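Local coordinates for PKS (Streptomyces albus, PDB 4OQJ), which probably catalyses decarboxylative chain-extending condensation of carrier-bound acyl groups, as a ketosynthase of the oxazolomycin polyketide assembly line, at residues A24-A29 and E119-D124; C113-L118 and Y178-C183; Q130-Y135 and C212-A217. All coordinates share one frame; numbering follows the deposited sequence.

Helix 105-121 links all three contacts. Its end meets strand 23-31 in contact 1, the turns before its end meet the C-terminal end of helix 171-180 in contact 2, and its side chains lie on strand 214-221, which pairs with 132-138 in contact 3. The three centres lie 10 to 11 Å from one another. Contacts 1 and 2 join through a probable hydrogen bond from Tyr123 N to Leu118 O (3.1 Å); contacts 2 and 3 share apolar packing, with Ala114 CB 3.4 Å from Leu216 CD2. A potassium ion between subunits is bound at the outer end of contact 2. Helix 195-209, which packs against contact 3, probably corresponds to the one at whose N-terminal end ketosynthases carry the catalytic cysteine.

Contact 1 of 3, residues A24-A29 and E119-D124; sequences AVIGLA and ERAGYD
The guanidinium group of Arg120 turns an edge toward strand residues 28-29, with Leu28 O and Ala29 CB both near its plane. The other flat group, the Tyr123 ring, receives Ile26 CD1 at an oblique angle, 4.0 Å from CE1, and the two side chains cross at about a right angle. Arg120 NH2 donates to Leu28 O over 2.8 Å. The N-H...O angle is 150°, and the donor lies in the carbonyl plane. Extended chi1 and chi2 carry Arg120 CD to 3.3 Å from Leu28 O, and the bend at chi3 (-68°) then turns the edge of the group to that carbonyl.

The nearest pair of CA atoms is Gly27 and Ala121, 4.0 Å apart. The alanine methyl is directed at the glycine backbone, Ala121 CB lying 3.9 Å from Gly27 CA. Ile26 O lies 3.3 Å from Ala121 CA in a C-H...O contact. Ile26 O also accepts from a water 2.9 Å away, which donates to Ala121 O as well and so bridges strand and helix end. Gly122, with positive phi, is the C-prime residue of the Schellman motif that closes the helix, and Tyr123 follows it back toward Ile26. Beyond the contact, Tyr123 OH hydrogen-bonds to Asp276 and Lys266, and Arg691 makes a cation-pi contact with its ring.

Strand 23-31 lies in the central mixed sheet between 259-267 and 280-289. Helix 105-121 packs against it through Ala29, which touches Cys113, Glu116 and Ala117, while Ile26 also reaches Ala271 of helix 268-274.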
loop_
_atom_site.group_PDB
_atom_site.type_symbol
_atom_site.label_atom_id
_atom_site.label_comp_id
_atom_site.label_asym_id
_atom_site.label_seq_id
_atom_site.Cartn_x
_atom_site.Cartn_y
_atom_site.Cartn_z
ATOM N N ALA A 24 17.043 5.771 -8.423
ATOM C CA ALA A 24 18.103 4.779 -8.549
ATOM C C ALA A 24 17.769 3.479 -7.827
ATOM O O ALA A 24 17.220 3.492 -6.724
ATOM C CB ALA A 24 19.405 5.331 -8.011
ATOM N N VAL A 25 18.098 2.356 -8.457
ATOM C CA VAL A 25 18.169 1.080 -7.764
ATOM C C VAL A 25 19.586 0.932 -7.237
ATOM O O VAL A 25 20.512 0.769 -8.031
ATOM C CB VAL A 25 17.832 -0.086 -8.685
ATOM C CG1 VAL A 25 17.903 -1.396 -7.931
ATOM C CG2 VAL A 25 16.444 0.114 -9.294
ATOM N N ILE A 26 19.772 1.008 -5.919
ATOM C CA ILE A 26 21.124 1.030 -5.368
ATOM C C ILE A 26 21.516 -0.278 -4.725
ATOM O O ILE A 26 22.651 -0.436 -4.295
ATOM C CB ILE A 26 21.309 2.145 -4.346
ATOM C CG1 ILE A 26 20.357 1.977 -3.154
ATOM C CG2 ILE A 26 21.133 3.510 -5.020
ATOM C CD1 ILE A 26 20.692 2.928 -2.012
ATOM N N GLY A 27 20.590 -1.219 -4.668
ATOM C CA GLY A 27 20.891 -2.543 -4.162
ATOM C C GLY A 27 19.747 -3.474 -4.507
ATOM O O GLY A 27 18.672 -3.014 -4.878
ATOM N N LEU A 28 19.981 -4.777 -4.408
ATOM C CA LEU A 28 18.931 -5.746 -4.695
ATOM C C LEU A 28 19.370 -7.113 -4.242
ATOM O O LEU A 28 20.548 -7.342 -3.989
ATOM C CB LEU A 28 18.562 -5.763 -6.184
ATOM C CG LEU A 28 19.638 -6.042 -7.246
ATOM C CD1 LEU A 28 19.988 -7.508 -7.325
ATOM C CD2 LEU A 28 19.143 -5.561 -8.603
ATOM N N ALA A 29 18.401 -8.009 -4.099
ATOM C CA ALA A 29 18.672 -9.367 -3.670
ATOM C C ALA A 29 17.535 -10.277 -4.105
ATOM O O ALA A 29 16.409 -9.830 -4.321
ATOM C CB ALA A 29 18.855 -9.428 -2.165
ATOM N N GLU A 119 22.602 -4.865 2.554
ATOM C CA GLU A 119 24.020 -5.178 2.487
ATOM C C GLU A 119 24.620 -4.895 1.109
ATOM O O GLU A 119 25.685 -4.314 1.010
ATOM C CB GLU A 119 24.257 -6.637 2.848
ATOM C CG GLU A 119 24.428 -6.890 4.321
ATOM C CD GLU A 119 24.893 -8.306 4.571
ATOM O OE1 GLU A 119 24.319 -9.227 3.936
ATOM O OE2 GLU A 119 25.827 -8.496 5.385
ATOM N N ARG A 120 23.958 -5.333 0.044
ATOM C CA ARG A 120 24.507 -5.115 -1.284
ATOM C C ARG A 120 24.507 -3.630 -1.612
ATOM O O ARG A 120 25.424 -3.149 -2.280
ATOM C CB ARG A 120 23.721 -5.914 -2.335
ATOM C CG ARG A 120 24.200 -5.722 -3.750
ATOM C CD ARG A 120 23.746 -6.866 -4.642
ATOM N NE ARG A 120 24.403 -8.134 -4.307
ATOM C CZ ARG A 120 23.866 -9.113 -3.576
ATOM N NH1 ARG A 120 24.556 -10.228 -3.346
ATOM N NH2 ARG A 120 22.638 -9.005 -3.082
ATOM N N ALA A 121 23.507 -2.899 -1.121
ATOM C CA ALA A 121 23.457 -1.444 -1.297
ATOM C C ALA A 121 24.567 -0.738 -0.530
ATOM O O ALA A 121 25.029 0.330 -0.940
ATOM C CB ALA A 121 22.107 -0.899 -0.863
ATOM N N GLY A 122 24.999 -1.339 0.578
ATOM C CA GLY A 122 26.079 -0.795 1.380
ATOM C C GLY A 122 25.600 0.018 2.579
ATOM O O GLY A 122 26.375 0.796 3.123
ATOM N N TYR A 123 24.349 -0.180 3.004
ATOM C CA TYR A 123 23.784 0.576 4.128
ATOM C C TYR A 123 23.396 -0.319 5.304
ATOM O O TYR A 123 22.663 -1.293 5.147
ATOM C CB TYR A 123 22.567 1.395 3.673
ATOM C CG TYR A 123 22.971 2.609 2.874
ATOM C CD1 TYR A 123 23.138 2.536 1.484
ATOM C CD2 TYR A 123 23.239 3.812 3.505
ATOM C CE1 TYR A 123 23.540 3.642 0.757
ATOM C CE2 TYR A 123 23.658 4.917 2.790
ATOM C CZ TYR A 123 23.798 4.829 1.421
ATOM O OH TYR A 123 24.211 5.938 0.731
ATOM N N ASP A 124 23.943 0.010 6.468
ATOM C CA ASP A 124 23.565 -0.594 7.742
ATOM C C ASP A 124 22.534 0.320 8.415
ATOM O O ASP A 124 22.884 1.383 8.941
ATOM C CB ASP A 124 24.801 -0.779 8.638
ATOM C CG ASP A 124 24.458 -1.275 10.031
ATOM O OD1 ASP A 124 23.284 -1.676 10.258
ATOM O OD2 ASP A 124 25.372 -1.270 10.902
HETATM O O HOH W 1 25.011 0.976 -3.482
#

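Contact 2 of 3, residues C113-L118 and Y178-C183; sequences CAYEAL and YKLNLC. With K (potassium ion), chain B.
Two residues before Leu180, whose side chain meets Ala114, Tyr115 and Leu118, the hydroxyl of Tyr178 binds a potassium ion, with OH 2.9 Å from the metal. Four waters also ligate the ion, and Ser292 O and Lys294 O of the second subunit bring the ligands to seven, so the site joins two copies of the protein. One of these waters donates to Tyr178 O at 2.9 Å and lies above one face of the tyrosine ring, displaced toward its rim. Backbone and hydroxyl of the same residue are thus both tied to the metal shell.

The contact with 113-118 itself is purely apolar, with no hydrogen bond crossing it. Leu180 gives CD1 to Ala114 and Leu118, one turn apart, and CD2 to the Tyr115 ring. Leu180 CD1 lies 3.9 Å from Ala114 CB and an equal 3.9 Å from Leu118 CD1, touching both residues, spaced i and i+4, and lying close to the backbone at Tyr115 N (3.8 Å). Leu180 CD2 approaches Tyr115 CD2 obliquely at 3.8 Å. With CG anti to the carbonyl carbon (chi1 -59°), the leucine fork is carried out toward the helix. Leu118 CD1 also meets Leu182 CD2, at 4.2 Å, so the two leucines flanking Asn181 both face the helix. Asn181, the first residue past the helix and of positive phi, turns the chain between them.

The ring of Phe699 meets Tyr115 edge-to-face, and Asn181 OD1 and the Cys183 backbone hydrogen-bond to the second subunit. The same Ala114 and Leu118 that meet Leu180 also touch Leu216 of strand 214-221, so helix 105-121 packs on both the end of helix 171-180 and the sheet.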
loop_
_atom_site.group_PDB
_atom_site.type_symbol
_atom_site.label_atom_id
_atom_site.label_comp_id
_atom_site.label_asym_id
_atom_site.label_seq_id
_atom_site.Cartn_x
_atom_site.Cartn_y
_atom_site.Cartn_z
ATOM N N CYS A 113 16.216 -11.783 2.893
ATOM C CA CYS A 113 16.433 -11.167 1.571
ATOM C C CYS A 113 16.593 -9.626 1.660
ATOM O O CYS A 113 17.432 -9.032 0.976
ATOM C CB CYS A 113 15.280 -11.513 0.631
ATOM S SG CYS A 113 15.591 -11.038 -1.096
ATOM N N ALA A 114 15.787 -8.990 2.502
ATOM C CA ALA A 114 15.882 -7.544 2.708
ATOM C C ALA A 114 17.224 -7.161 3.327
ATOM O O ALA A 114 17.833 -6.165 2.933
ATOM C CB ALA A 114 14.734 -7.055 3.594
ATOM N N TYR A 115 17.663 -7.942 4.307
ATOM C CA TYR A 115 18.978 -7.774 4.905
ATOM C C TYR A 115 20.043 -7.816 3.806
ATOM O O TYR A 115 20.900 -6.945 3.744
ATOM C CB TYR A 115 19.204 -8.863 5.957
ATOM C CG TYR A 115 20.448 -8.746 6.833
ATOM C CD1 TYR A 115 21.720 -8.974 6.325
ATOM C CD2 TYR A 115 20.330 -8.480 8.195
ATOM C CE1 TYR A 115 22.851 -8.901 7.148
ATOM C CE2 TYR A 115 21.434 -8.410 9.019
ATOM C CZ TYR A 115 22.693 -8.619 8.496
ATOM O OH TYR A 115 23.784 -8.549 9.331
ATOM N N GLU A 116 19.968 -8.819 2.935
ATOM C CA GLU A 116 20.921 -8.958 1.836
ATOM C C GLU A 116 20.873 -7.766 0.898
ATOM O O GLU A 116 21.917 -7.323 0.426
ATOM C CB GLU A 116 20.654 -10.232 1.025
ATOM C CG GLU A 116 21.082 -11.533 1.697
ATOM C CD GLU A 116 20.575 -12.780 0.942
ATOM O OE1 GLU A 116 19.624 -12.644 0.139
ATOM O OE2 GLU A 116 21.124 -13.891 1.159
ATOM N N ALA A 117 19.670 -7.261 0.604
ATOM C CA ALA A 117 19.538 -6.144 -0.332
ATOM C C ALA A 117 20.204 -4.884 0.218
ATOM O O ALA A 117 20.872 -4.151 -0.522
ATOM C CB ALA A 117 18.078 -5.873 -0.654
ATOM N N LEU A 118 20.027 -4.634 1.509
ATOM C CA LEU A 118 20.642 -3.475 2.157
ATOM C C LEU A 118 22.158 -3.655 2.242
ATOM O O LEU A 118 22.914 -2.718 2.006
ATOM C CB LEU A 118 20.046 -3.255 3.545
ATOM C CG LEU A 118 18.650 -2.629 3.504
ATOM C CD1 LEU A 118 17.900 -2.887 4.782
ATOM C CD2 LEU A 118 18.784 -1.140 3.245
ATOM N N TYR A 178 11.136 -3.655 12.208
ATOM C CA TYR A 178 11.545 -3.809 13.597
ATOM C C TYR A 178 12.914 -4.481 13.731
ATOM O O TYR A 178 13.728 -4.105 14.581
ATOM C CB TYR A 178 10.505 -4.619 14.372
ATOM C CG TYR A 178 10.926 -4.872 15.794
ATOM C CD1 TYR A 178 11.024 -3.816 16.693
ATOM C CD2 TYR A 178 11.246 -6.157 16.240
ATOM C CE1 TYR A 178 11.425 -4.016 18.000
ATOM C CE2 TYR A 178 11.649 -6.376 17.568
ATOM C CZ TYR A 178 11.738 -5.288 18.434
ATOM O OH TYR A 178 12.142 -5.449 19.735
ATOM N N LYS A 179 13.178 -5.471 12.893
ATOM C CA LYS A 179 14.404 -6.244 13.038
ATOM C C LYS A 179 15.585 -5.628 12.305
ATOM O O LYS A 179 16.724 -5.895 12.675
ATOM C CB LYS A 179 14.183 -7.667 12.547
ATOM C CG LYS A 179 13.293 -8.493 13.446
ATOM C CD LYS A 179 13.936 -8.723 14.796
ATOM C CE LYS A 179 13.065 -9.612 15.647
ATOM N NZ LYS A 179 13.707 -9.880 16.953
ATOM N N LEU A 180 15.322 -4.827 11.268
ATOM C CA LEU A 180 16.392 -4.156 10.514
ATOM C C LEU A 180 16.574 -2.669 10.869
ATOM O O LEU A 180 17.545 -2.055 10.449
ATOM C CB LEU A 180 16.141 -4.272 9.012
ATOM C CG LEU A 180 16.035 -5.692 8.435
ATOM C CD1 LEU A 180 16.104 -5.647 6.915
ATOM C CD2 LEU A 180 17.123 -6.597 8.986
ATOM N N ASN A 181 15.636 -2.111 11.637
ATOM C CA ASN A 181 15.564 -0.673 11.996
ATOM C C ASN A 181 15.206 0.247 10.825
ATOM O O ASN A 181 15.942 1.177 10.492
ATOM C CB ASN A 181 16.866 -0.168 12.626
ATOM C CG ASN A 181 16.671 1.167 13.354
ATOM O OD1 ASN A 181 15.658 1.375 14.023
ATOM N ND2 ASN A 181 17.629 2.079 13.216
ATOM N N LEU A 182 14.045 0.010 10.229
ATOM C CA LEU A 182 13.543 0.843 9.143
ATOM C C LEU A 182 12.457 1.717 9.754
ATOM O O LEU A 182 11.471 1.189 10.275
ATOM C CB LEU A 182 13.001 -0.023 7.999
ATOM C CG LEU A 182 13.885 -1.185 7.564
ATOM C CD1 LEU A 182 13.294 -1.898 6.374
ATOM C CD2 LEU A 182 15.311 -0.706 7.255
ATOM N N CYS A 183 12.649 3.036 9.726
ATOM C CA CYS A 183 11.752 3.974 10.398
ATOM C C CYS A 183 10.853 4.753 9.443
ATOM O O CYS A 183 10.068 5.605 9.875
ATOM C CB CYS A 183 12.567 4.950 11.237
ATOM S SG CYS A 183 13.536 4.098 12.487
HETATM K K K B . 14.572 -3.841 19.905
HETATM O O HOH W 2 14.758 -5.053 17.144
HETATM O O HOH W 3 14.406 -5.868 22.355
HETATM O O HOH W 4 16.342 -1.850 21.595
HETATM O O HOH W 5 17.403 -3.733 19.439
#

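Contact 3 of 3, residues Q130-Y135 and C212-A217; sequences QRIGVY and CTMALA
Ile132 reaches out from the sheet on the face it shares with Met214 and Leu216. Its CB lies 4.1 Å from Met214 O. The CG2 branch then reaches Leu216 CD1 at 3.9 Å, while CG1 passes Met214 CB and ends in CD1, 3.8 Å from Met214 CE. CG1 is anti to the carbonyl carbon (chi1 -50°), which runs this branch alongside Met214, a selenomethionine, with both side chains pointing the same way. Val134 extends the same face, its CG2 resting 4.1 Å from Leu216 CB.

Backbone bonds alternate across the parallel pair, whose axes are 20° apart and 4.4 Å at closest approach. Gly133 N donates to Met214 O, Leu216 N to Gly133 O at 2.8 Å, and Tyr135 N to Leu216 O with a nearly straight N-H...O angle of 171°. C-H...O contacts from Ile132, Ala215, Val134 and Ala217 CA reinforce this ladder. At its entrance Arg131 O accepts from two consecutive amides, Thr213 N (2.8 Å) and Met214 N (3.2 Å), so one carbonyl oxygen takes two amides just where strand 214-221 begins. Thr213 OG1 in turn accepts from Arg131 N. Cys212 SG lies beside the Gly133 backbone.

Ile132 and Val134 touch Leu182, while Met214 and Leu216 touch Leu118 of helix 105-121. Ala215 and Tyr135 lie on the other face, packed by helix 195-209, where Tyr135 OH bonds to Ser206. The pair sits near one end of the thiolase-fold sheet, strand 132-138 lying between 186-190 and 214-221.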
loop_
_atom_site.group_PDB
_atom_site.type_symbol
_atom_site.label_atom_id
_atom_site.label_comp_id
_atom_site.label_asym_id
_atom_site.label_seq_id
_atom_site.Cartn_x
_atom_site.Cartn_y
_atom_site.Cartn_z
ATOM N N GLN A 130 19.607 8.092 7.703
ATOM C CA GLN A 130 18.704 7.790 6.593
ATOM C C GLN A 130 17.359 7.317 7.135
ATOM O O GLN A 130 17.295 6.647 8.159
ATOM C CB GLN A 130 19.324 6.742 5.653
ATOM C CG GLN A 130 19.436 5.337 6.235
ATOM C CD GLN A 130 20.465 5.236 7.347
ATOM O OE1 GLN A 130 21.659 5.442 7.116
ATOM N NE2 GLN A 130 20.008 4.932 8.564
ATOM N N ARG A 131 16.284 7.693 6.455
ATOM C CA ARG A 131 14.958 7.218 6.801
ATOM C C ARG A 131 14.504 6.237 5.723
ATOM O O ARG A 131 14.300 6.617 4.575
ATOM C CB ARG A 131 13.983 8.382 6.948
ATOM C CG ARG A 131 12.570 7.946 7.232
ATOM C CD ARG A 131 11.771 9.028 7.933
ATOM N NE ARG A 131 11.663 8.749 9.360
ATOM C CZ ARG A 131 10.628 9.088 10.124
ATOM N NH1 ARG A 131 9.590 9.740 9.609
ATOM N NH2 ARG A 131 10.631 8.773 11.414
ATOM N N ILE A 132 14.394 4.968 6.103
ATOM C CA ILE A 132 14.175 3.881 5.159
ATOM C C ILE A 132 12.782 3.274 5.331
ATOM O O ILE A 132 12.460 2.747 6.406
ATOM C CB ILE A 132 15.214 2.757 5.346
ATOM C CG1 ILE A 132 16.633 3.334 5.376
ATOM C CG2 ILE A 132 15.034 1.710 4.260
ATOM C CD1 ILE A 132 17.729 2.297 5.515
ATOM N N GLY A 133 11.978 3.349 4.274
ATOM C CA GLY A 133 10.662 2.741 4.228
ATOM C C GLY A 133 10.710 1.340 3.648
ATOM O O GLY A 133 11.730 0.918 3.094
ATOM N N VAL A 134 9.610 0.609 3.777
ATOM C CA VAL A 134 9.509 -0.708 3.179
ATOM C C VAL A 134 8.081 -1.033 2.765
ATOM O O VAL A 134 7.126 -0.924 3.566
ATOM C CB VAL A 134 10.055 -1.825 4.136
ATOM C CG1 VAL A 134 9.414 -1.764 5.502
ATOM C CG2 VAL A 134 9.882 -3.211 3.502
ATOM N N TYR A 135 7.942 -1.431 1.502
ATOM C CA TYR A 135 6.684 -1.888 0.928
ATOM C C TYR A 135 6.856 -3.321 0.437
ATOM O O TYR A 135 7.688 -3.603 -0.417
ATOM C CB TYR A 135 6.252 -0.964 -0.217
ATOM C CG TYR A 135 5.908 0.422 0.264
ATOM C CD1 TYR A 135 6.884 1.402 0.436
ATOM C CD2 TYR A 135 4.599 0.740 0.598
ATOM C CE1 TYR A 135 6.538 2.680 0.909
ATOM C CE2 TYR A 135 4.258 1.987 1.056
ATOM C CZ TYR A 135 5.215 2.950 1.216
ATOM O OH TYR A 135 4.802 4.185 1.692
ATOM N N CYS A 212 10.337 9.299 3.018
ATOM C CA CYS A 212 11.602 8.624 3.317
ATOM C C CYS A 212 12.696 8.986 2.311
ATOM O O CYS A 212 12.418 9.576 1.274
ATOM C CB CYS A 212 11.410 7.100 3.343
ATOM S SG CYS A 212 10.615 6.424 1.902
ATOM N N THR A 213 13.937 8.619 2.621
ATOM C CA THR A 213 15.074 8.936 1.742
ATOM C C THR A 213 15.562 7.687 1.006
ATOM O O THR A 213 16.207 7.788 -0.037
ATOM C CB THR A 213 16.229 9.585 2.535
ATOM O OG1 THR A 213 16.780 8.658 3.476
ATOM C CG2 THR A 213 15.721 10.820 3.287
HETATM N N MSE A 214 15.228 6.517 1.536
HETATM C CA MSE A 214 15.446 5.247 0.851
HETATM C C MSE A 214 14.246 4.364 1.092
HETATM O O MSE A 214 13.513 4.570 2.054
HETATM C CB MSE A 214 16.706 4.535 1.355
HETATM C CG MSE A 214 18.023 5.109 0.890
HETATM SE SE MSE A 214 19.516 4.399 1.968
HETATM C CE MSE A 214 19.065 2.544 1.980
ATOM N N ALA A 215 14.042 3.367 0.237
ATOM C CA ALA A 215 12.921 2.453 0.426
ATOM C C ALA A 215 13.238 1.070 -0.109
ATOM O O ALA A 215 13.855 0.941 -1.167
ATOM C CB ALA A 215 11.671 3.008 -0.255
ATOM N N LEU A 216 12.840 0.042 0.634
ATOM C CA LEU A 216 12.809 -1.314 0.098
ATOM C C LEU A 216 11.460 -1.617 -0.518
ATOM O O LEU A 216 10.418 -1.183 -0.014
ATOM C CB LEU A 216 13.099 -2.357 1.174
ATOM C CG LEU A 216 14.573 -2.662 1.390
ATOM C CD1 LEU A 216 15.178 -1.634 2.313
ATOM C CD2 LEU A 216 14.752 -4.049 1.927
ATOM N N ALA A 217 11.484 -2.382 -1.598
ATOM C CA ALA A 217 10.273 -2.914 -2.201
ATOM C C ALA A 217 10.544 -4.357 -2.559
ATOM O O ALA A 217 11.591 -4.675 -3.120
ATOM C CB ALA A 217 9.867 -2.112 -3.435
#